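Local coordinates for protein tyrocidine synthetase 3 (Brevibacillus brevis, PDB 2JGP) that forms peptide bonds in tyrocidine biosynthesis as part of a nonribosomal peptide synthetase, here as a peptidyl carrier and condensation bidomain, at residues A[267-272]-A[405-410]; A[325-330]-A[389-394]; A[353-358]-A[429-434]; A[373-378]-A[400-405]. One frame throughout, in Å; residues are numbered along the deposited sequence.

Contact 1: residues A[267-272]-A[405-410]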
loop_
_atom_site.group_PDB
_atom_site.type_symbol
_atom_site.label_atom_id
_atom_site.label_comp_id
_atom_site.label_asym_id
_atom_site.label_seq_id
_atom_site.Cartn_x
_atom_site.Cartn_y
_atom_site.Cartn_z
ATOM N N ALA A 267 -13.770 -14.901 15.005
ATOM C CA ALA A 267 -12.592 -15.474 15.650
ATOM C C ALA A 267 -11.339 -15.189 14.810
ATOM O O ALA A 267 -10.264 -14.914 15.358
ATOM C CB ALA A 267 -12.771 -16.968 15.856
ATOM N N ALA A 268 -11.488 -15.243 13.485
ATOM C CA ALA A 268 -10.387 -14.955 12.566
ATOM C C ALA A 268 -9.818 -13.550 12.789
ATOM O O ALA A 268 -8.611 -13.370 12.801
ATOM C CB ALA A 268 -10.841 -15.116 11.122
ATOM N N PHE A 269 -10.693 -12.564 12.969
ATOM C CA PHE A 269 -10.250 -11.189 13.243
ATOM C C PHE A 269 -9.454 -11.112 14.546
ATOM O O PHE A 269 -8.453 -10.414 14.623
ATOM C CB PHE A 269 -11.448 -10.239 13.283
ATOM C CG PHE A 269 -11.097 -8.814 13.608
ATOM C CD1 PHE A 269 -10.810 -7.907 12.597
ATOM C CD2 PHE A 269 -11.092 -8.367 14.922
ATOM C CE1 PHE A 269 -10.502 -6.590 12.893
ATOM C CE2 PHE A 269 -10.780 -7.045 15.224
ATOM C CZ PHE A 269 -10.486 -6.160 14.209
ATOM N N HIS A 270 -9.892 -11.837 15.567
ATOM C CA HIS A 270 -9.175 -11.858 16.845
ATOM C C HIS A 270 -7.749 -12.384 16.675
ATOM O O HIS A 270 -6.826 -11.918 17.340
ATOM C CB HIS A 270 -9.928 -12.707 17.864
ATOM C CG HIS A 270 -9.551 -12.423 19.283
ATOM N ND1 HIS A 270 -8.722 -13.249 20.014
ATOM C CD2 HIS A 270 -9.898 -11.410 20.111
ATOM C CE1 HIS A 270 -8.574 -12.755 21.231
ATOM N NE2 HIS A 270 -9.281 -11.641 21.317
ATOM N N LYS A 271 -7.574 -13.346 15.773
ATOM C CA LYS A 271 -6.256 -13.895 15.481
ATOM C C LYS A 271 -5.408 -12.923 14.657
ATOM O O LYS A 271 -4.201 -12.823 14.880
ATOM C CB LYS A 271 -6.377 -15.240 14.757
ATOM C CG LYS A 271 -6.938 -16.369 15.609
ATOM C CD LYS A 271 -5.940 -16.848 16.650
ATOM C CE LYS A 271 -6.471 -18.043 17.421
ATOM N NZ LYS A 271 -5.490 -18.516 18.444
ATOM N N GLN A 272 -6.030 -12.219 13.708
ATOM C CA GLN A 272 -5.333 -11.153 12.962
ATOM C C GLN A 272 -4.820 -10.109 13.945
ATOM O O GLN A 272 -3.666 -9.696 13.873
ATOM C CB GLN A 272 -6.243 -10.461 11.939
ATOM C CG GLN A 272 -6.759 -11.337 10.806
ATOM C CD GLN A 272 -5.693 -11.690 9.803
ATOM O OE1 GLN A 272 -5.215 -10.827 9.063
ATOM N NE2 GLN A 272 -5.313 -12.964 9.761
ATOM N N GLN A 405 -2.617 -9.217 7.657
ATOM C CA GLN A 405 -2.875 -7.869 7.149
ATOM C C GLN A 405 -4.326 -7.397 7.300
ATOM O O GLN A 405 -4.621 -6.209 7.106
ATOM C CB GLN A 405 -2.459 -7.771 5.677
ATOM C CG GLN A 405 -3.404 -8.448 4.698
ATOM C CD GLN A 405 -2.966 -8.256 3.269
ATOM O OE1 GLN A 405 -3.426 -7.341 2.581
ATOM N NE2 GLN A 405 -2.049 -9.095 2.822
ATOM N N ASP A 406 -5.235 -8.304 7.649
ATOM C CA ASP A 406 -6.651 -7.949 7.753
ATOM C C ASP A 406 -7.016 -7.453 9.153
ATOM O O ASP A 406 -8.043 -7.833 9.731
ATOM C CB ASP A 406 -7.523 -9.121 7.310
ATOM C CG ASP A 406 -7.349 -9.434 5.835
ATOM O OD1 ASP A 406 -7.580 -8.533 5.006
ATOM O OD2 ASP A 406 -6.972 -10.567 5.502
ATOM N N TYR A 407 -6.145 -6.602 9.684
ATOM C CA TYR A 407 -6.383 -5.868 10.916
ATOM C C TYR A 407 -6.061 -4.403 10.620
ATOM O O TYR A 407 -4.912 -4.077 10.354
ATOM C CB TYR A 407 -5.486 -6.409 12.024
ATOM C CG TYR A 407 -5.700 -5.771 13.376
ATOM C CD1 TYR A 407 -6.932 -5.850 14.018
ATOM C CD2 TYR A 407 -4.662 -5.113 14.027
ATOM C CE1 TYR A 407 -7.129 -5.276 15.262
ATOM C CE2 TYR A 407 -4.850 -4.538 15.272
ATOM C CZ TYR A 407 -6.081 -4.618 15.884
ATOM O OH TYR A 407 -6.263 -4.050 17.122
ATOM N N PRO A 408 -7.081 -3.523 10.620
ATOM C CA PRO A 408 -6.869 -2.100 10.333
ATOM C C PRO A 408 -5.821 -1.441 11.234
ATOM O O PRO A 408 -5.848 -1.628 12.451
ATOM C CB PRO A 408 -8.248 -1.482 10.594
ATOM C CG PRO A 408 -9.207 -2.589 10.388
ATOM C CD PRO A 408 -8.503 -3.824 10.860
ATOM N N PHE A 409 -4.915 -0.678 10.633
ATOM C CA PHE A 409 -3.913 0.075 11.390
ATOM C C PHE A 409 -4.582 0.977 12.432
ATOM O O PHE A 409 -4.041 1.184 13.511
ATOM C CB PHE A 409 -3.016 0.899 10.454
ATOM C CG PHE A 409 -1.859 1.553 11.156
ATOM C CD1 PHE A 409 -0.760 0.803 11.551
ATOM C CD2 PHE A 409 -1.879 2.908 11.451
ATOM C CE1 PHE A 409 0.303 1.397 12.214
ATOM C CE2 PHE A 409 -0.810 3.512 12.117
ATOM C CZ PHE A 409 0.273 2.759 12.500
ATOM N N GLU A 410 -5.777 1.477 12.107
ATOM C CA GLU A 410 -6.570 2.321 13.015
ATOM C C GLU A 410 -6.919 1.610 14.318
ATOM O O GLU A 410 -6.917 2.225 15.386
ATOM C CB GLU A 410 -7.877 2.771 12.344
ATOM C CG GLU A 410 -7.705 3.700 11.142
ATOM C CD GLU A 410 -7.412 2.968 9.849
ATOM O OE1 GLU A 410 -7.770 1.775 9.738
ATOM O OE2 GLU A 410 -6.820 3.587 8.939
#
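In the condensation domain, the linker that leaves helix 387-403 and enters helix 409-415 runs past the first turns of helix 267-279, and Gln272 and Phe269, one turn apart on that helix, receive it. Gln272 acts as a side-chain bridge to backbone that has left its helix: its OE1 accepts the backbone N-H of Asp406, with Gln272 OE1 and Asp406 N 2.9 Å apart and the N-H lying in the carbonyl plane of the amide. The bond is somewhat bent, with an angle of 144° at the hydrogen. A bend at chi2 (-72°) curls the Gln272 amide back beside Asp406, and the two side chains run alongside each other in the same direction. At the other end of the amide, NE2 binds the carbonyl of Gly403, and the linker is thus gripped twice by one side chain. Phe269 meets the next two residues. Tyr407 turns its ring edge toward the face of Phe269 in an offset edge-to-face pair, centroids 5.5 Å apart and planes at 60°, with Phe269 CZ and Tyr407 CD1 3.6 Å apart. At the rim of the Phe269 ring, CE1 lies 4.0 Å from Pro408 CD; Pro408 is the N-cap residue of helix 409-415. The carboxylate of Asp406 forms a salt bridge with Arg14 of helix 10-23, in the carrier-protein part of the chain, while Trp259 and Phe263 of helix 253-263 pack against the same aspartate and Pro408 rests on Ser101 of helix 101-113.

Contact 2: residues A[325-330]-A[389-394]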
loop_
_atom_site.group_PDB
_atom_site.type_symbol
_atom_site.label_atom_id
_atom_site.label_comp_id
_atom_site.label_asym_id
_atom_site.label_seq_id
_atom_site.Cartn_x
_atom_site.Cartn_y
_atom_site.Cartn_z
ATOM N N THR A 325 18.748 -15.854 -1.927
ATOM C CA THR A 325 18.333 -15.991 -0.527
ATOM C C THR A 325 16.861 -16.357 -0.356
ATOM O O THR A 325 16.362 -16.400 0.773
ATOM C CB THR A 325 18.577 -14.681 0.238
ATOM O OG1 THR A 325 17.924 -13.606 -0.447
ATOM C CG2 THR A 325 20.072 -14.398 0.355
ATOM N N GLY A 326 16.164 -16.602 -1.463
ATOM C CA GLY A 326 14.735 -16.920 -1.420
ATOM C C GLY A 326 13.851 -15.781 -0.951
ATOM O O GLY A 326 12.808 -16.013 -0.338
ATOM N N THR A 327 14.263 -14.550 -1.242
ATOM C CA THR A 327 13.516 -13.367 -0.840
ATOM C C THR A 327 13.125 -12.561 -2.070
ATOM O O THR A 327 13.474 -12.917 -3.200
ATOM C CB THR A 327 14.337 -12.473 0.122
ATOM O OG1 THR A 327 15.546 -12.042 -0.516
ATOM C CG2 THR A 327 14.674 -13.224 1.398
ATOM N N THR A 328 12.372 -11.492 -1.842
ATOM C CA THR A 328 12.022 -10.550 -2.885
ATOM C C THR A 328 12.998 -9.384 -2.813
ATOM O O THR A 328 13.615 -9.150 -1.774
ATOM C CB THR A 328 10.576 -10.033 -2.710
ATOM O OG1 THR A 328 10.449 -9.356 -1.453
ATOM C CG2 THR A 328 9.569 -11.200 -2.766
ATOM N N LEU A 329 13.145 -8.656 -3.914
ATOM C CA LEU A 329 13.953 -7.442 -3.911
ATOM C C LEU A 329 13.431 -6.479 -2.850
ATOM O O LEU A 329 14.204 -5.865 -2.124
ATOM C CB LEU A 329 13.948 -6.778 -5.289
ATOM C CG LEU A 329 14.715 -5.459 -5.401
ATOM C CD1 LEU A 329 16.159 -5.602 -4.912
ATOM C CD2 LEU A 329 14.671 -4.956 -6.830
ATOM N N TYR A 330 12.108 -6.383 -2.742
ATOM C CA TYR A 330 11.474 -5.608 -1.682
ATOM C C TYR A 330 12.067 -5.927 -0.308
ATOM O O TYR A 330 12.434 -5.021 0.443
ATOM C CB TYR A 330 9.966 -5.890 -1.663
ATOM C CG TYR A 330 9.205 -5.111 -0.626
ATOM C CD1 TYR A 330 8.535 -3.942 -0.967
ATOM C CD2 TYR A 330 9.145 -5.544 0.697
ATOM C CE1 TYR A 330 7.833 -3.220 -0.022
ATOM C CE2 TYR A 330 8.450 -4.832 1.649
ATOM C CZ TYR A 330 7.798 -3.668 1.282
ATOM O OH TYR A 330 7.098 -2.957 2.215
ATOM N N GLU A 389 21.167 -13.815 7.953
ATOM C CA GLU A 389 20.176 -14.262 8.934
ATOM C C GLU A 389 19.182 -13.146 9.277
ATOM O O GLU A 389 18.002 -13.418 9.494
ATOM C CB GLU A 389 20.837 -14.818 10.198
ATOM C CG GLU A 389 21.363 -13.789 11.165
ATOM C CD GLU A 389 22.049 -14.428 12.355
ATOM O OE1 GLU A 389 23.258 -14.182 12.554
ATOM O OE2 GLU A 389 21.373 -15.193 13.077
ATOM N N PHE A 390 19.657 -11.902 9.324
ATOM C CA PHE A 390 18.773 -10.750 9.536
ATOM C C PHE A 390 17.754 -10.630 8.404
ATOM O O PHE A 390 16.559 -10.411 8.648
ATOM C CB PHE A 390 19.566 -9.444 9.648
ATOM C CG PHE A 390 18.692 -8.228 9.765
ATOM C CD1 PHE A 390 17.859 -8.067 10.866
ATOM C CD2 PHE A 390 18.668 -7.263 8.763
ATOM C CE1 PHE A 390 17.034 -6.956 10.975
ATOM C CE2 PHE A 390 17.843 -6.150 8.866
ATOM C CZ PHE A 390 17.024 -5.998 9.975
ATOM N N LEU A 391 18.228 -10.780 7.169
ATOM C CA LEU A 391 17.347 -10.750 6.004
ATOM C C LEU A 391 16.263 -11.828 6.085
ATOM O O LEU A 391 15.123 -11.601 5.690
ATOM C CB LEU A 391 18.149 -10.905 4.708
ATOM C CG LEU A 391 17.322 -11.066 3.424
ATOM C CD1 LEU A 391 16.413 -9.863 3.206
ATOM C CD2 LEU A 391 18.222 -11.298 2.218
ATOM N N GLN A 392 16.622 -13.007 6.580
ATOM C CA GLN A 392 15.638 -14.056 6.773
ATOM C C GLN A 392 14.620 -13.687 7.846
ATOM O O GLN A 392 13.458 -14.063 7.743
ATOM C CB GLN A 392 16.322 -15.380 7.108
ATOM C CG GLN A 392 17.123 -15.940 5.944
ATOM C CD GLN A 392 16.261 -16.231 4.721
ATOM O OE1 GLN A 392 15.192 -16.835 4.831
ATOM N NE2 GLN A 392 16.720 -15.786 3.550
ATOM N N GLU A 393 15.049 -12.946 8.868
ATOM C CA GLU A 393 14.110 -12.438 9.870
ATOM C C GLU A 393 13.132 -11.456 9.230
ATOM O O GLU A 393 11.925 -11.525 9.475
ATOM C CB GLU A 393 14.848 -11.779 11.034
ATOM C CG GLU A 393 15.736 -12.726 11.825
ATOM C CD GLU A 393 16.441 -12.036 12.973
ATOM O OE1 GLU A 393 16.358 -10.791 13.073
ATOM O OE2 GLU A 393 17.085 -12.742 13.768
ATOM N N VAL A 394 13.661 -10.559 8.399
ATOM C CA VAL A 394 12.850 -9.585 7.653
ATOM C C VAL A 394 11.828 -10.280 6.760
ATOM O O VAL A 394 10.665 -9.876 6.709
ATOM C CB VAL A 394 13.732 -8.637 6.791
ATOM C CG1 VAL A 394 12.872 -7.751 5.884
ATOM C CG2 VAL A 394 14.620 -7.773 7.685
HETATM O O HOH W 1 14.322 -18.022 2.584
#
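Leu391 and Gln392, neighbours on helix 387-403, meet the turn between helices 312-325 and 329-345 in two different ways. The tight part is apolar on the helix side: Leu391 CD2 sits 3.5 Å from Thr325 OG1 and 3.9 Å from Thr327 OG1, and the side chains of Thr327 and Leu391 reach toward each other tip to tip, Thr327 CG2 meeting Leu391 CG at 4.0 Å. The two hydroxyls are themselves joined, Thr327 OG1 donating to Thr325 OG1 over 2.8 Å, and Thr325 OG1 also bonds the carbonyl of Leu321 one turn back. Both threonines place OG1 between backbone N and carbonyl carbon (chi1 55° and 60°), which brings the oxygens together over the leucine methyl. The looser, watery side belongs to Gln392, which donates a hydrogen bond from NE2 to Thr325 O (2.9 Å, 143° at the hydrogen), the acceptor lying close to the amide plane. A water donates to Gln392 OE1 at 2.7 Å and, over a longer 3.2 Å, to the same Thr325 O. Gly326, with positive phi, closes helix 312-325 in a Schellman motif, and Thr328 N-caps the next: two consecutive helices joined by a short turn and packed on a third helix.

Contact 3: residues A[353-358]-A[429-434]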
loop_
_atom_site.group_PDB
_atom_site.type_symbol
_atom_site.label_atom_id
_atom_site.label_comp_id
_atom_site.label_asym_id
_atom_site.label_seq_id
_atom_site.Cartn_x
_atom_site.Cartn_y
_atom_site.Cartn_z
ATOM N N GLY A 353 7.272 1.723 8.787
ATOM C CA GLY A 353 5.960 1.622 8.146
ATOM C C GLY A 353 6.102 1.168 6.710
ATOM O O GLY A 353 6.900 1.720 5.966
ATOM N N THR A 354 5.347 0.143 6.319
ATOM C CA THR A 354 5.347 -0.322 4.933
ATOM C C THR A 354 3.927 -0.329 4.357
ATOM O O THR A 354 3.110 -1.192 4.701
ATOM C CB THR A 354 5.967 -1.717 4.793
ATOM O OG1 THR A 354 5.272 -2.654 5.623
ATOM C CG2 THR A 354 7.446 -1.692 5.184
ATOM N N PRO A 355 3.617 0.643 3.493
ATOM C CA PRO A 355 2.315 0.616 2.829
ATOM C C PRO A 355 2.137 -0.604 1.926
ATOM O O PRO A 355 3.091 -1.050 1.286
ATOM C CB PRO A 355 2.304 1.919 2.017
ATOM C CG PRO A 355 3.328 2.797 2.686
ATOM C CD PRO A 355 4.388 1.848 3.130
ATOM N N ILE A 356 0.920 -1.138 1.914
ATOM C CA ILE A 356 0.522 -2.221 1.016
ATOM C C ILE A 356 -0.738 -1.767 0.305
ATOM O O ILE A 356 -1.414 -0.849 0.770
ATOM C CB ILE A 356 0.244 -3.537 1.777
ATOM C CG1 ILE A 356 -0.820 -3.341 2.863
ATOM C CG2 ILE A 356 1.532 -4.083 2.370
ATOM C CD1 ILE A 356 -1.231 -4.632 3.567
ATOM N N THR A 357 -1.061 -2.396 -0.821
ATOM C CA THR A 357 -2.208 -1.954 -1.624
ATOM C C THR A 357 -3.534 -2.215 -0.911
ATOM O O THR A 357 -4.508 -1.491 -1.107
ATOM C CB THR A 357 -2.258 -2.660 -3.002
ATOM O OG1 THR A 357 -2.553 -4.046 -2.815
ATOM C CG2 THR A 357 -0.934 -2.511 -3.746
ATOM N N GLY A 358 -3.562 -3.255 -0.078
ATOM C CA GLY A 358 -4.787 -3.679 0.599
ATOM C C GLY A 358 -5.716 -4.478 -0.303
ATOM O O GLY A 358 -6.843 -4.807 0.088
ATOM N N ASP A 429 8.218 6.334 12.621
ATOM C CA ASP A 429 8.513 7.691 12.152
ATOM C C ASP A 429 9.181 7.711 10.785
ATOM O O ASP A 429 9.589 8.763 10.302
ATOM C CB ASP A 429 9.378 8.401 13.182
ATOM C CG ASP A 429 8.596 8.769 14.410
ATOM O OD1 ASP A 429 7.575 9.473 14.255
ATOM O OD2 ASP A 429 8.974 8.337 15.515
ATOM N N THR A 430 9.281 6.543 10.163
ATOM C CA THR A 430 9.750 6.446 8.799
ATOM C C THR A 430 8.921 5.420 8.038
ATOM O O THR A 430 8.364 4.501 8.633
ATOM C CB THR A 430 11.246 6.074 8.738
ATOM O OG1 THR A 430 11.671 6.061 7.375
ATOM C CG2 THR A 430 11.497 4.705 9.357
ATOM N N VAL A 431 8.846 5.607 6.723
ATOM C CA VAL A 431 8.113 4.723 5.831
ATOM C C VAL A 431 9.042 4.260 4.712
ATOM O O VAL A 431 9.898 5.020 4.256
ATOM C CB VAL A 431 6.873 5.442 5.228
ATOM C CG1 VAL A 431 6.313 4.678 4.038
ATOM C CG2 VAL A 431 5.807 5.636 6.300
ATOM N N PHE A 432 8.869 3.007 4.292
ATOM C CA PHE A 432 9.617 2.432 3.175
ATOM C C PHE A 432 8.636 1.997 2.097
ATOM O O PHE A 432 7.645 1.338 2.407
ATOM C CB PHE A 432 10.433 1.229 3.657
ATOM C CG PHE A 432 11.071 0.448 2.548
ATOM C CD1 PHE A 432 12.298 0.833 2.037
ATOM C CD2 PHE A 432 10.440 -0.664 2.009
ATOM C CE1 PHE A 432 12.891 0.123 1.007
ATOM C CE2 PHE A 432 11.028 -1.383 0.975
ATOM C CZ PHE A 432 12.251 -0.987 0.473
ATOM N N THR A 433 8.899 2.377 0.845
ATOM C CA THR A 433 8.106 1.890 -0.300
ATOM C C THR A 433 8.996 1.445 -1.456
ATOM O O THR A 433 10.115 1.921 -1.603
ATOM C CB THR A 433 7.111 2.948 -0.839
ATOM O OG1 THR A 433 7.818 3.999 -1.512
ATOM C CG2 THR A 433 6.270 3.537 0.288
ATOM N N PHE A 434 8.485 0.523 -2.272
ATOM C CA PHE A 434 9.194 0.060 -3.470
ATOM C C PHE A 434 8.201 -0.045 -4.629
ATOM O O PHE A 434 7.143 -0.656 -4.485
ATOM C CB PHE A 434 9.891 -1.281 -3.202
ATOM C CG PHE A 434 10.498 -1.913 -4.430
ATOM C CD1 PHE A 434 11.521 -1.278 -5.118
ATOM C CD2 PHE A 434 10.038 -3.139 -4.902
ATOM C CE1 PHE A 434 12.078 -1.844 -6.254
ATOM C CE2 PHE A 434 10.593 -3.717 -6.039
ATOM C CZ PHE A 434 11.616 -3.068 -6.716
HETATM O O HOH W 2 5.919 -0.639 1.371
#
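The ring of Phe432 takes Thr354 CG2 at its edge, near the ring plane, while Tyr330 of helix 329-345 meets it edge-to-face. Phe432 and Thr354 belong to strands 430-435 and 350-356, which run in broadly parallel directions, 41° apart, and are joined through a single parallel beta bridge between Gly353 and Val431. Their axes come within 4.8 Å, and the chains diverge past the bridge. Two backbone bonds make the bridge: Gly353 N donates to Thr430 O at 3.0 Å, and Phe432 N to Gly353 O at 2.9 Å. Gly353 O also receives a CA-H...O contact from Val431. The close approach of the chains comes at a residue without a side chain. On the side of the strands away from Phe432, the Pro355 ring packs between the diverging strands: its CD touches Val431 CG1 at 3.5 Å and Thr433 CG2 at 3.8 Å. Val431 CG1 stands anti to the backbone N (chi1 165°), which directs that methyl at the proline. Strand 350-356 pairs with 373-379, and strand 430-435 with 465-471, so the bridge joins two sheets in the interior of the condensation domain. Beyond it, where direct pairing has lapsed, one water donates to both strands, to Pro355 O at 2.9 Å and to Phe432 O at 2.8 Å.

Contact 4: residues A[373-378]-A[400-405]. With NA (sodium ion), chain F.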
loop_
_atom_site.group_PDB
_atom_site.type_symbol
_atom_site.label_atom_id
_atom_site.label_comp_id
_atom_site.label_asym_id
_atom_site.label_seq_id
_atom_site.Cartn_x
_atom_site.Cartn_y
_atom_site.Cartn_z
ATOM N N ASN A 373 -3.243 0.250 3.031
ATOM C CA ASN A 373 -3.093 -0.064 4.452
ATOM C C ASN A 373 -1.618 0.107 4.755
ATOM O O ASN A 373 -0.804 0.095 3.840
ATOM C CB ASN A 373 -3.531 -1.517 4.714
ATOM C CG ASN A 373 -3.747 -1.835 6.201
ATOM O OD1 ASN A 373 -3.889 -0.944 7.044
ATOM N ND2 ASN A 373 -3.799 -3.134 6.514
ATOM N N THR A 374 -1.269 0.291 6.021
ATOM C CA THR A 374 0.133 0.345 6.416
ATOM C C THR A 374 0.369 -0.733 7.460
ATOM O O THR A 374 -0.466 -0.952 8.352
ATOM C CB THR A 374 0.536 1.719 6.980
ATOM O OG1 THR A 374 0.222 2.742 6.029
ATOM C CG2 THR A 374 2.036 1.762 7.276
ATOM N N LEU A 375 1.487 -1.434 7.316
ATOM C CA LEU A 375 1.912 -2.404 8.300
ATOM C C LEU A 375 3.092 -1.820 9.061
ATOM O O LEU A 375 4.017 -1.294 8.452
ATOM C CB LEU A 375 2.338 -3.701 7.622
ATOM C CG LEU A 375 1.356 -4.289 6.608
ATOM C CD1 LEU A 375 1.962 -5.546 5.989
ATOM C CD2 LEU A 375 0.000 -4.569 7.246
ATOM N N ALA A 376 3.056 -1.923 10.386
ATOM C CA ALA A 376 4.192 -1.547 11.218
ATOM C C ALA A 376 5.159 -2.719 11.238
ATOM O O ALA A 376 4.932 -3.701 11.946
ATOM C CB ALA A 376 3.733 -1.210 12.624
ATOM N N MET A 377 6.228 -2.623 10.457
ATOM C CA MET A 377 7.180 -3.716 10.327
ATOM C C MET A 377 8.312 -3.556 11.343
ATOM O O MET A 377 9.107 -2.615 11.254
ATOM C CB MET A 377 7.740 -3.744 8.904
ATOM C CG MET A 377 8.228 -5.088 8.472
ATOM S SD MET A 377 6.870 -6.233 8.136
ATOM C CE MET A 377 6.342 -5.760 6.501
ATOM N N ARG A 378 8.372 -4.474 12.306
ATOM C CA ARG A 378 9.382 -4.433 13.366
ATOM C C ARG A 378 10.477 -5.457 13.107
ATOM O O ARG A 378 10.197 -6.629 12.870
ATOM C CB ARG A 378 8.743 -4.700 14.731
ATOM C CG ARG A 378 9.718 -4.637 15.905
ATOM C CD ARG A 378 8.987 -4.892 17.202
ATOM N NE ARG A 378 9.849 -4.744 18.376
ATOM C CZ ARG A 378 9.401 -4.603 19.621
ATOM N NH1 ARG A 378 8.095 -4.592 19.881
ATOM N NH2 ARG A 378 10.263 -4.472 20.622
ATOM N N ASP A 400 4.675 -13.014 7.851
ATOM C CA ASP A 400 3.768 -13.031 9.003
ATOM C C ASP A 400 2.856 -11.811 8.971
ATOM O O ASP A 400 1.659 -11.921 9.227
ATOM C CB ASP A 400 4.548 -13.061 10.323
ATOM C CG ASP A 400 5.252 -14.388 10.575
ATOM O OD1 ASP A 400 4.956 -15.383 9.879
ATOM O OD2 ASP A 400 6.114 -14.438 11.482
ATOM N N ALA A 401 3.425 -10.652 8.647
ATOM C CA ALA A 401 2.659 -9.410 8.543
ATOM C C ALA A 401 1.598 -9.506 7.451
ATOM O O ALA A 401 0.433 -9.175 7.679
ATOM C CB ALA A 401 3.598 -8.234 8.274
ATOM N N TYR A 402 1.999 -9.975 6.271
ATOM C CA TYR A 402 1.061 -10.144 5.159
ATOM C C TYR A 402 -0.039 -11.156 5.504
ATOM O O TYR A 402 -1.198 -10.960 5.137
ATOM C CB TYR A 402 1.777 -10.584 3.878
ATOM C CG TYR A 402 2.865 -9.643 3.388
ATOM C CD1 TYR A 402 3.964 -10.136 2.691
ATOM C CD2 TYR A 402 2.812 -8.273 3.637
ATOM C CE1 TYR A 402 4.977 -9.290 2.244
ATOM C CE2 TYR A 402 3.824 -7.420 3.188
ATOM C CZ TYR A 402 4.896 -7.939 2.496
ATOM O OH TYR A 402 5.905 -7.111 2.058
ATOM N N GLY A 403 0.327 -12.212 6.226
ATOM C CA GLY A 403 -0.644 -13.203 6.694
ATOM C C GLY A 403 -1.634 -12.658 7.718
ATOM O O GLY A 403 -2.684 -13.254 7.952
ATOM N N HIS A 404 -1.293 -11.535 8.339
ATOM C CA HIS A 404 -2.162 -10.912 9.327
ATOM C C HIS A 404 -2.501 -9.476 8.959
ATOM O O HIS A 404 -2.708 -8.638 9.833
ATOM C CB HIS A 404 -1.519 -11.010 10.701
ATOM C CG HIS A 404 -1.323 -12.422 11.147
ATOM N ND1 HIS A 404 -0.230 -13.172 10.772
ATOM C CD2 HIS A 404 -2.109 -13.241 11.883
ATOM C CE1 HIS A 404 -0.339 -14.387 11.284
ATOM N NE2 HIS A 404 -1.472 -14.452 11.960
ATOM N N GLN A 405 -2.617 -9.217 7.657
ATOM C CA GLN A 405 -2.875 -7.869 7.149
ATOM C C GLN A 405 -4.326 -7.397 7.300
ATOM O O GLN A 405 -4.621 -6.209 7.106
ATOM C CB GLN A 405 -2.459 -7.771 5.677
ATOM C CG GLN A 405 -3.404 -8.448 4.698
ATOM C CD GLN A 405 -2.966 -8.256 3.269
ATOM O OE1 GLN A 405 -3.426 -7.341 2.581
ATOM N NE2 GLN A 405 -2.049 -9.095 2.822
HETATM NA NA NA F . 5.792 -17.072 7.944
HETATM O O HOH W 3 -4.788 -4.932 4.032
HETATM O O HOH W 4 6.403 -18.866 6.570
HETATM O O HOH W 5 3.863 -16.326 7.560
#
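A water held by both segments joins Asn373 to Gln405, accepting from Asn373 ND2 at 3.2 Å and donating to Gln405 OE1 at 3.1 Å. It bridges the start of strand 373-379 and the end of helix 387-403, which pack in a helix-on-sheet arrangement within the condensation domain, strand 350-356 being the other member of the sheet. The helix end is closed by two side chains: Gln405 NE2 bonds Tyr402 O at 3.1 Å, and His404 ND1 donates to Asp400 O over 2.7 Å, an almost straight bond (167°) with the acceptor in the plane of the imidazole. Leu375 and Met377, two residues apart on the strand, both reach Ala401 CB: Leu375 through CD1 at 3.9 Å, Met377 through SD at 3.8 Å. The chi2 bend of the methionine (73°) brings SD to the alanine, and the further turn at chi3 (80°) sets CE near Ala401 CB and the Tyr402 ring. Leu375 CD1 also lies at the edge of that ring, 3.7 Å from Tyr402 CD2, the two side chains at about a right angle. On the helix side facing away from the strand, Asp400 and Gln396 bind a sodium ion, which two waters also ligate and which Asp400 OD1 reaches at 2.7 Å.

How the contacts relate
All four contacts lie in the condensation domain. Helix 387-403 supplies contact 2 with its early turns and contact 4 with its C-terminal end, and the linker after it supplies contact 1; contacts 1 and 4 share Gln405, and their centres are 10 Å apart. Contacts 3 and 4 are equally close and meet through the paired strands 350-356 and 373-379. Contacts 1 and 2 are the most distant pair, with centres 25 Å apart and no touch. Tyr330 in contact 2 touches both Thr354 and Tyr402. Along the chain, contact 1 spans contacts 2 and 4, while contact 3 crosses contacts 1 and 2, so segments far apart in sequence meet around helix 387-403 and this strand pair.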